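Local coordinates for extracellular solute-binding protein family 1 (Alicyclobacillus acidocaldarius subsp. acidocaldarius, PDB 4OVJ) that probably binds a solute outside the cell membrane and hands it to an ABC-type importer, as bacterial extracellular solute-binding proteins of family 1 do, at residues K22-L27 with Y306-A310; N137-Y143 with A256-N262; I380-F384 with F405-A409. All coordinates share one frame; numbering follows the deposited sequence. Where two conformers were deposited one is given.

Contact 1: K22-L27 with Y306-A310; sequences KPVVTL and YPQQA
Y306, the N-cap residue of helix 307-319, lays its phenol ring against V25 of the first strand. The V25 CB stands 3.9 Å from the centroid of the Y306 ring, only 6° off its normal, a CH-pi contact over the middle of one face. CG1 of V25 reaches CE1 of the same ring at 3.6 Å. The phenol oxygen is tied back to the strand by a water that accepts from the backbone N of T26 and lies 3.0 Å from Y306 OH. Nearer the backbone, Y306 CB meets L27 CD2 at 3.7 Å. In the first turn of the helix, Q308 stretches out beyond CG and offers OE1 to NZ of K22 at 2.9 Å, the ammonium lying 71° out of the amide's carbonyl plane; the bond belongs to one of two deposited conformers of Q308 and is tentative. Q309 CG lies 3.7 Å from V25 CG2, and the bend at the next torsion (chi2 90°) turns the amide so that NE2 faces a water held firmly by P23 O but only weakly by the amide. A310 closes the row, its CB 4.3 Å from L27 CD2. Strand 55-61 flanks the junction, with I55 touching both L27 and Q309. The chemistry is graded: apolar packing of V25, L27 and Y306 joins helix to strand at one end, while the polar margin consists of water bridges and a tentative lysine-to-amide bond.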
loop_
_atom_site.group_PDB
_atom_site.type_symbol
_atom_site.label_atom_id
_atom_site.label_comp_id
_atom_site.label_asym_id
_atom_site.label_seq_id
_atom_site.Cartn_x
_atom_site.Cartn_y
_atom_site.Cartn_z
ATOM N N LYS A 22 -5.375 -12.614 -35.598
ATOM C CA LYS A 22 -5.814 -13.982 -35.348
ATOM C C LYS A 22 -7.331 -14.018 -35.324
ATOM O O LYS A 22 -7.958 -12.982 -35.173
ATOM C CB LYS A 22 -5.301 -14.464 -33.999
ATOM C CG LYS A 22 -3.818 -14.759 -33.998
ATOM C CD LYS A 22 -3.410 -15.256 -32.631
ATOM C CE LYS A 22 -2.078 -14.668 -32.225
ATOM N NZ LYS A 22 -1.800 -14.975 -30.803
ATOM N N PRO A 23 -7.921 -15.217 -35.456
ATOM C CA PRO A 23 -9.368 -15.325 -35.376
ATOM C C PRO A 23 -9.923 -14.789 -34.053
ATOM O O PRO A 23 -9.261 -14.854 -33.008
ATOM C CB PRO A 23 -9.632 -16.828 -35.499
ATOM C CG PRO A 23 -8.413 -17.393 -36.118
ATOM C CD PRO A 23 -7.278 -16.517 -35.713
ATOM N N VAL A 24 -11.139 -14.266 -34.132
ATOM C CA VAL A 24 -11.800 -13.666 -33.012
ATOM C C VAL A 24 -12.007 -14.667 -31.872
ATOM O O VAL A 24 -12.319 -15.842 -32.092
ATOM C CB VAL A 24 -13.129 -13.009 -33.444
ATOM C CG1 VAL A 24 -14.079 -14.028 -34.047
ATOM C CG2 VAL A 24 -13.779 -12.298 -32.272
ATOM N N VAL A 25 -11.759 -14.194 -30.652
ATOM C CA VAL A 25 -11.999 -14.982 -29.441
ATOM C C VAL A 25 -12.646 -14.090 -28.408
ATOM O O VAL A 25 -12.601 -12.865 -28.528
ATOM C CB VAL A 25 -10.693 -15.586 -28.848
ATOM C CG1 VAL A 25 -9.933 -16.392 -29.895
ATOM C CG2 VAL A 25 -9.809 -14.519 -28.229
ATOM N N THR A 26 -13.237 -14.715 -27.398
ATOM C CA THR A 26 -13.798 -14.027 -26.249
ATOM C C THR A 26 -13.102 -14.475 -24.966
ATOM O O THR A 26 -12.937 -15.681 -24.718
ATOM C CB THR A 26 -15.299 -14.309 -26.121
ATOM O OG1 THR A 26 -15.960 -13.835 -27.291
ATOM C CG2 THR A 26 -15.895 -13.626 -24.883
ATOM N N LEU A 27 -12.700 -13.492 -24.164
ATOM C CA LEU A 27 -12.142 -13.717 -22.834
ATOM C C LEU A 27 -13.149 -13.275 -21.802
ATOM O O LEU A 27 -13.717 -12.189 -21.931
ATOM C CB LEU A 27 -10.885 -12.875 -22.613
ATOM C CG LEU A 27 -9.724 -13.088 -23.574
ATOM C CD1 LEU A 27 -8.681 -11.996 -23.409
ATOM C CD2 LEU A 27 -9.095 -14.443 -23.326
ATOM N N TYR A 306 -7.141 -19.409 -24.232
ATOM C CA TYR A 306 -6.594 -18.276 -24.982
ATOM C C TYR A 306 -5.496 -17.544 -24.216
ATOM O O TYR A 306 -5.591 -16.329 -23.988
ATOM C CB TYR A 306 -7.729 -17.313 -25.310
ATOM C CG TYR A 306 -8.901 -17.994 -25.962
ATOM C CD1 TYR A 306 -8.745 -18.679 -27.163
ATOM C CD2 TYR A 306 -10.159 -17.977 -25.365
ATOM C CE1 TYR A 306 -9.821 -19.309 -27.768
ATOM C CE2 TYR A 306 -11.238 -18.606 -25.957
ATOM C CZ TYR A 306 -11.058 -19.271 -27.153
ATOM O OH TYR A 306 -12.126 -19.885 -27.731
ATOM N N PRO A 307 -4.429 -18.263 -23.847
ATOM C CA PRO A 307 -3.392 -17.598 -23.063
ATOM C C PRO A 307 -2.709 -16.411 -23.756
ATOM O O PRO A 307 -2.371 -15.445 -23.077
ATOM C CB PRO A 307 -2.401 -18.724 -22.749
ATOM C CG PRO A 307 -2.611 -19.738 -23.824
ATOM C CD PRO A 307 -4.072 -19.667 -24.160
ATOM N N GLN A 308 -2.523 -16.465 -25.072
ATOM C CA GLN A 308 -1.877 -15.365 -25.778
ATOM C C GLN A 308 -2.730 -14.099 -25.719
ATOM O O GLN A 308 -2.224 -13.010 -25.440
ATOM C CB GLN A 308 -1.569 -15.757 -27.223
ATOM C CG GLN A 308 -0.717 -17.016 -27.327
ATOM C CD GLN A 308 -0.668 -17.582 -28.733
ATOM O OE1 GLN A 308 -0.043 -17.007 -29.624
ATOM N NE2 GLN A 308 -1.327 -18.717 -28.938
ATOM N N GLN A 309 -4.029 -14.244 -25.951
ATOM C CA GLN A 309 -4.942 -13.096 -25.892
ATOM C C GLN A 309 -5.110 -12.612 -24.441
ATOM O O GLN A 309 -5.233 -11.417 -24.193
ATOM C CB GLN A 309 -6.282 -13.441 -26.516
ATOM C CG GLN A 309 -6.234 -13.680 -28.023
ATOM C CD GLN A 309 -5.982 -15.128 -28.416
ATOM O OE1 GLN A 309 -5.525 -15.951 -27.615
ATOM N NE2 GLN A 309 -6.312 -15.452 -29.664
ATOM N N ALA A 310 -5.095 -13.542 -23.487
ATOM C CA ALA A 310 -5.200 -13.184 -22.065
ATOM C C ALA A 310 -3.999 -12.329 -21.643
ATOM O O ALA A 310 -4.160 -11.310 -20.960
ATOM C CB ALA A 310 -5.308 -14.426 -21.197
HETATM O O HOH W 1 -8.109 -13.127 -31.246
HETATM O O HOH W 2 -13.935 -17.486 -28.069
#

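Contact 2: N137-Y143 with A256-N262; sequences NNYAVIY and AELTWVN. With SO4 (sulfate ion), chain B.
An antiparallel strand pair, 139-143 with 256-260, ends in the Y139 ring stacked face to face on the six-membered ring of W260, their polar edges holding a sulfate ion. The centroids are 4.2 Å apart and the planes 26° from parallel. Y139 OH donates to sulfate O4 at 2.8 Å, and W260 NE1 to O2 at 2.9 Å in a nearly straight bond (173°); S184 also bonds the ion. The sulfate probably comes from the crystallisation liquor. In solute-binding proteins of this class aromatic side chains commonly line the cleft between two lobes, so the ion may mark part of the ligand pocket. A glycine in place of W260 would probably leave one face of the Y139 ring without its stack and the sulfate short of a donor. Behind the stack, A140 pairs with T259 and I142 with E257 through reciprocal backbone bonds, while I142 CD1 packs on T259 CG2 at 3.6 Å. Beyond W260, V261 N still bonds N138 O at 2.8 Å. N137, its CG anti to the backbone N (chi1 -153°), swings ND2 to N262 OD1 at 2.9 Å, a bond in its own amide plane but above that of N262.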
loop_
_atom_site.group_PDB
_atom_site.type_symbol
_atom_site.label_atom_id
_atom_site.label_comp_id
_atom_site.label_asym_id
_atom_site.label_seq_id
_atom_site.Cartn_x
_atom_site.Cartn_y
_atom_site.Cartn_z
ATOM N N ASN A 137 0.747 1.442 -3.554
ATOM C CA ASN A 137 0.757 2.440 -2.505
ATOM C C ASN A 137 2.018 2.238 -1.667
ATOM O O ASN A 137 2.585 1.155 -1.630
ATOM C CB ASN A 137 -0.492 2.298 -1.650
ATOM C CG ASN A 137 -0.938 3.593 -0.984
ATOM O OD1 ASN A 137 -0.263 4.630 -1.003
ATOM N ND2 ASN A 137 -2.120 3.526 -0.390
ATOM N N ASN A 138 2.456 3.279 -0.985
ATOM C CA ASN A 138 3.531 3.138 -0.019
ATOM C C ASN A 138 3.509 4.296 0.966
ATOM O O ASN A 138 2.826 5.290 0.753
ATOM C CB ASN A 138 4.888 3.043 -0.720
ATOM C CG ASN A 138 5.192 4.242 -1.589
ATOM O OD1 ASN A 138 4.935 4.227 -2.793
ATOM N ND2 ASN A 138 5.761 5.292 -0.989
ATOM N N TYR A 139 4.251 4.146 2.053
ATOM C CA TYR A 139 4.357 5.199 3.046
ATOM C C TYR A 139 5.143 6.392 2.524
ATOM O O TYR A 139 6.068 6.253 1.719
ATOM C CB TYR A 139 5.028 4.664 4.309
ATOM C CG TYR A 139 4.082 3.933 5.235
ATOM C CD1 TYR A 139 2.969 4.574 5.755
ATOM C CD2 TYR A 139 4.332 2.616 5.634
ATOM C CE1 TYR A 139 2.100 3.925 6.622
ATOM C CE2 TYR A 139 3.470 1.963 6.501
ATOM C CZ TYR A 139 2.360 2.629 6.991
ATOM O OH TYR A 139 1.493 2.000 7.845
ATOM N N ALA A 140 4.761 7.566 3.000
ATOM C CA ALA A 140 5.486 8.801 2.742
ATOM C C ALA A 140 5.307 9.706 3.947
ATOM O O ALA A 140 4.359 9.548 4.714
ATOM C CB ALA A 140 4.916 9.488 1.520
ATOM N N VAL A 141 6.231 10.639 4.106
ATOM C CA VAL A 141 6.016 11.787 4.970
ATOM C C VAL A 141 5.398 12.874 4.112
ATOM O O VAL A 141 5.967 13.281 3.107
ATOM C CB VAL A 141 7.329 12.273 5.589
ATOM C CG1 VAL A 141 7.100 13.554 6.362
ATOM C CG2 VAL A 141 7.922 11.199 6.485
ATOM N N ILE A 142 4.200 13.292 4.501
ATOM C CA ILE A 142 3.473 14.369 3.844
ATOM C C ILE A 142 3.634 15.575 4.752
ATOM O O ILE A 142 3.241 15.547 5.922
ATOM C CB ILE A 142 1.988 14.037 3.654
ATOM C CG1 ILE A 142 1.828 12.665 2.983
ATOM C CG2 ILE A 142 1.320 15.131 2.839
ATOM C CD1 ILE A 142 0.403 12.242 2.724
ATOM N N TYR A 143 4.242 16.631 4.234
ATOM C CA TYR A 143 4.625 17.745 5.091
ATOM C C TYR A 143 4.309 19.118 4.482
ATOM O O TYR A 143 4.253 19.289 3.264
ATOM C CB TYR A 143 6.105 17.652 5.489
ATOM C CG TYR A 143 7.079 17.863 4.351
ATOM C CD1 TYR A 143 7.406 16.833 3.478
ATOM C CD2 TYR A 143 7.671 19.098 4.144
ATOM C CE1 TYR A 143 8.292 17.032 2.429
ATOM C CE2 TYR A 143 8.554 19.305 3.103
ATOM C CZ TYR A 143 8.861 18.264 2.247
ATOM O OH TYR A 143 9.711 18.477 1.200
ATOM N N ALA A 256 2.816 17.860 9.595
ATOM C CA ALA A 256 3.244 16.671 8.842
ATOM C C ALA A 256 2.556 15.426 9.335
ATOM O O ALA A 256 2.107 15.363 10.474
ATOM C CB ALA A 256 4.759 16.462 8.938
ATOM N N GLU A 257 2.560 14.412 8.483
ATOM C CA GLU A 257 1.996 13.125 8.810
ATOM C C GLU A 257 2.702 12.045 7.985
ATOM O O GLU A 257 2.915 12.219 6.781
ATOM C CB GLU A 257 0.505 13.199 8.484
ATOM C CG GLU A 257 -0.294 12.002 8.859
ATOM C CD GLU A 257 -1.792 12.276 8.799
ATOM O OE1 GLU A 257 -2.261 13.371 8.334
ATOM O OE2 GLU A 257 -2.494 11.380 9.253
ATOM N N LEU A 258 3.103 10.968 8.658
ATOM C CA LEU A 258 3.656 9.775 8.039
ATOM C C LEU A 258 2.475 8.863 7.770
ATOM O O LEU A 258 1.849 8.365 8.711
ATOM C CB LEU A 258 4.637 9.085 8.996
ATOM C CG LEU A 258 5.060 7.660 8.616
ATOM C CD1 LEU A 258 5.803 7.689 7.301
ATOM C CD2 LEU A 258 5.899 7.039 9.723
ATOM N N THR A 259 2.130 8.685 6.499
ATOM C CA THR A 259 0.957 7.892 6.152
ATOM C C THR A 259 1.087 7.395 4.724
ATOM O O THR A 259 2.121 7.596 4.079
ATOM C CB THR A 259 -0.328 8.708 6.316
ATOM O OG1 THR A 259 -1.472 7.860 6.107
ATOM C CG2 THR A 259 -0.346 9.867 5.338
ATOM N N TRP A 260 0.049 6.736 4.227
ATOM C CA TRP A 260 0.067 6.261 2.853
ATOM C C TRP A 260 0.038 7.423 1.871
ATOM O O TRP A 260 -0.718 8.392 2.043
ATOM C CB TRP A 260 -1.088 5.305 2.603
ATOM C CG TRP A 260 -0.961 4.125 3.483
ATOM C CD1 TRP A 260 -1.505 3.955 4.736
ATOM C CD2 TRP A 260 -0.173 2.965 3.222
ATOM N NE1 TRP A 260 -1.106 2.737 5.259
ATOM C CE2 TRP A 260 -0.299 2.109 4.344
ATOM C CE3 TRP A 260 0.619 2.557 2.141
ATOM C CZ2 TRP A 260 0.341 0.870 4.413
ATOM C CZ3 TRP A 260 1.256 1.313 2.212
ATOM C CH2 TRP A 260 1.111 0.487 3.341
ATOM N N VAL A 261 0.857 7.320 0.833
ATOM C CA VAL A 261 1.050 8.434 -0.074
ATOM C C VAL A 261 -0.238 8.850 -0.792
ATOM O O VAL A 261 -0.398 10.020 -1.128
ATOM C CB VAL A 261 2.207 8.168 -1.069
ATOM C CG1 VAL A 261 1.805 7.151 -2.127
ATOM C CG2 VAL A 261 2.662 9.467 -1.703
ATOM N N ASN A 262 -1.162 7.907 -0.972
ATOM C CA ASN A 262 -2.459 8.156 -1.606
ATOM C C ASN A 262 -3.251 9.267 -0.944
ATOM O O ASN A 262 -4.061 9.926 -1.595
ATOM C CB ASN A 262 -3.314 6.870 -1.640
ATOM C CG ASN A 262 -3.963 6.531 -0.297
ATOM O OD1 ASN A 262 -3.316 6.006 0.606
ATOM N ND2 ASN A 262 -5.273 6.788 -0.177
HETATM S S SO4 B . -1.795 3.017 8.929
HETATM O O1 SO4 B . -2.399 2.621 10.216
HETATM O O2 SO4 B . -1.788 1.883 7.970
HETATM O O3 SO4 B . -2.601 4.100 8.331
HETATM O O4 SO4 B . -0.424 3.505 9.185
#

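Contact 3: I380-F384 with F405-A409; sequences IDQDF and FMQEA
F405 points its ring across the gap between two helices and meets F384 in a T-shaped, edge-to-face pair. The centroids are 5.2 Å apart and the planes stand at 78°, with the edge of F384 directed at the face of F405. The atom that makes the approach is F384 CD1, lying 3.7 Å from F405 CZ and displaced toward the rim of the ring. A409 CB sits over the opposite face of F405, also off centre, so the ring is held between a phenylalanine of the partner helix and an alanine one turn along its own. With CG anti to the backbone N (chi1 164°), the F405 ring is carried out toward helix 377-392, where its CE1 edge comes 3.5 Å from I380 O and its CZ 3.6 Å from I380 CG2. That methyl also reaches A409 CB at 4.1 Å, while the I380 and F405 side chains run at about a right angle to each other. F384 CB adds a touch on F405 CE1 at 3.7 Å. W185 meets both phenylalanine rings from outside the pair and extends the aromatic cluster. Toward the more open side the character changes: D383 OD2 and E408 OE1 approach to 3.3 Å, two acceptors with no hydrogen bond between them. Such closeness of like charges would probably raise the proton affinity of one of the two groups. The short axes pass 10.4 Å apart at 164°, a nearly antiparallel alignment. It joins consecutive helices 377-392 and 398-414 as a helical hairpin, spaced by the bulk of a phenylalanine.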
loop_
_atom_site.group_PDB
_atom_site.type_symbol
_atom_site.label_atom_id
_atom_site.label_comp_id
_atom_site.label_asym_id
_atom_site.label_seq_id
_atom_site.Cartn_x
_atom_site.Cartn_y
_atom_site.Cartn_z
ATOM N N ILE A 380 -5.324 -8.214 16.248
ATOM C CA ILE A 380 -3.987 -7.855 16.739
ATOM C C ILE A 380 -3.684 -6.379 16.467
ATOM O O ILE A 380 -3.169 -5.677 17.327
ATOM C CB ILE A 380 -2.902 -8.776 16.140
ATOM C CG1 ILE A 380 -3.097 -10.192 16.695
ATOM C CG2 ILE A 380 -1.511 -8.269 16.497
ATOM C CD1 ILE A 380 -2.176 -11.240 16.131
ATOM N N ASP A 381 -4.021 -5.922 15.272
ATOM C CA ASP A 381 -3.881 -4.508 14.895
ATOM C C ASP A 381 -4.650 -3.616 15.883
ATOM O O ASP A 381 -4.124 -2.610 16.378
ATOM C CB ASP A 381 -4.394 -4.343 13.461
ATOM C CG ASP A 381 -4.170 -2.960 12.889
ATOM O OD1 ASP A 381 -4.404 -1.955 13.579
ATOM O OD2 ASP A 381 -3.802 -2.874 11.701
ATOM N N GLN A 382 -5.887 -4.004 16.183
ATOM C CA GLN A 382 -6.702 -3.249 17.129
ATOM C C GLN A 382 -6.085 -3.282 18.524
ATOM O O GLN A 382 -6.035 -2.247 19.187
ATOM C CB GLN A 382 -8.163 -3.733 17.143
ATOM C CG GLN A 382 -9.093 -2.858 17.974
ATOM C CD GLN A 382 -9.126 -1.406 17.500
ATOM O OE1 GLN A 382 -9.552 -1.124 16.386
ATOM N NE2 GLN A 382 -8.673 -0.482 18.347
ATOM N N ASP A 383 -5.617 -4.454 18.966
ATOM C CA ASP A 383 -4.938 -4.573 20.264
ATOM C C ASP A 383 -3.697 -3.680 20.318
ATOM O O ASP A 383 -3.408 -3.072 21.346
ATOM C CB ASP A 383 -4.534 -6.020 20.585
ATOM C CG ASP A 383 -5.725 -6.955 20.740
ATOM O OD1 ASP A 383 -6.840 -6.475 21.059
ATOM O OD2 ASP A 383 -5.541 -8.187 20.553
ATOM N N PHE A 384 -2.958 -3.603 19.211
ATOM C CA PHE A 384 -1.779 -2.749 19.166
ATOM C C PHE A 384 -2.165 -1.294 19.350
ATOM O O PHE A 384 -1.580 -0.578 20.173
ATOM C CB PHE A 384 -1.031 -2.948 17.859
ATOM C CG PHE A 384 0.302 -2.257 17.812
ATOM C CD1 PHE A 384 1.412 -2.841 18.387
ATOM C CD2 PHE A 384 0.438 -1.017 17.204
ATOM C CE1 PHE A 384 2.651 -2.223 18.338
ATOM C CE2 PHE A 384 1.668 -0.389 17.152
ATOM C CZ PHE A 384 2.775 -0.987 17.717
ATOM N N PHE A 405 1.150 -6.477 25.259
ATOM C CA PHE A 405 0.661 -6.654 23.895
ATOM C C PHE A 405 1.201 -7.928 23.245
ATOM O O PHE A 405 0.459 -8.644 22.583
ATOM C CB PHE A 405 0.991 -5.452 22.996
ATOM C CG PHE A 405 0.845 -5.763 21.534
ATOM C CD1 PHE A 405 -0.412 -5.807 20.951
ATOM C CD2 PHE A 405 1.953 -6.081 20.757
ATOM C CE1 PHE A 405 -0.569 -6.135 19.618
ATOM C CE2 PHE A 405 1.801 -6.411 19.422
ATOM C CZ PHE A 405 0.538 -6.436 18.852
HETATM N N MSE A 406 2.495 -8.184 23.424
HETATM C CA MSE A 406 3.168 -9.309 22.768
HETATM C C MSE A 406 2.708 -10.621 23.329
HETATM O O MSE A 406 2.495 -11.571 22.572
HETATM C CB MSE A 406 4.673 -9.183 22.919
HETATM C CG MSE A 406 5.186 -8.088 22.002
HETATM SE SE MSE A 406 7.118 -7.875 22.214
HETATM C CE MSE A 406 7.607 -9.530 21.253
ATOM N N GLN A 407 2.541 -10.695 24.648
ATOM C CA GLN A 407 2.051 -11.923 25.279
ATOM C C GLN A 407 0.652 -12.240 24.746
ATOM O O GLN A 407 0.364 -13.373 24.361
ATOM C CB GLN A 407 2.011 -11.768 26.803
ATOM C CG GLN A 407 1.636 -13.037 27.552
ATOM C CD GLN A 407 1.320 -12.781 29.017
ATOM O OE1 GLN A 407 1.011 -11.653 29.424
ATOM N NE2 GLN A 407 1.380 -13.839 29.819
ATOM N N GLU A 408 -0.196 -11.218 24.704
ATOM C CA GLU A 408 -1.566 -11.348 24.215
ATOM C C GLU A 408 -1.627 -11.830 22.768
ATOM O O GLU A 408 -2.335 -12.794 22.461
ATOM C CB GLU A 408 -2.296 -10.011 24.366
ATOM C CG GLU A 408 -3.682 -9.953 23.742
ATOM C CD GLU A 408 -4.517 -8.767 24.222
ATOM O OE1 GLU A 408 -5.691 -8.667 23.800
ATOM O OE2 GLU A 408 -4.010 -7.937 25.011
ATOM N N ALA A 409 -0.884 -11.153 21.891
ATOM C CA ALA A 409 -0.862 -11.473 20.474
ATOM C C ALA A 409 -0.287 -12.870 20.225
ATOM O O ALA A 409 -0.847 -13.631 19.446
ATOM C CB ALA A 409 -0.067 -10.420 19.706
#

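Overall arrangement
Three contacts sample widely separated parts of one chain. Contact 1 joins the first strand to helix 307-319, and contact 2 falls within the sequence between its two segments; contact 3, from the last two helices, follows both. Contacts 1 and 2 reach the same mixed sheet, yet their centres lie 41 Å apart. Contact 3 lies on the other side of the chain's centre from contact 1, 49 Å from it centre to centre, but approaches contact 2 to about 8 Å between nearest atoms. Helix 185-194 touches both contacts 2 and 3. This spread is consistent with a two-lobed binding protein, in which the chain passes repeatedly between lobes.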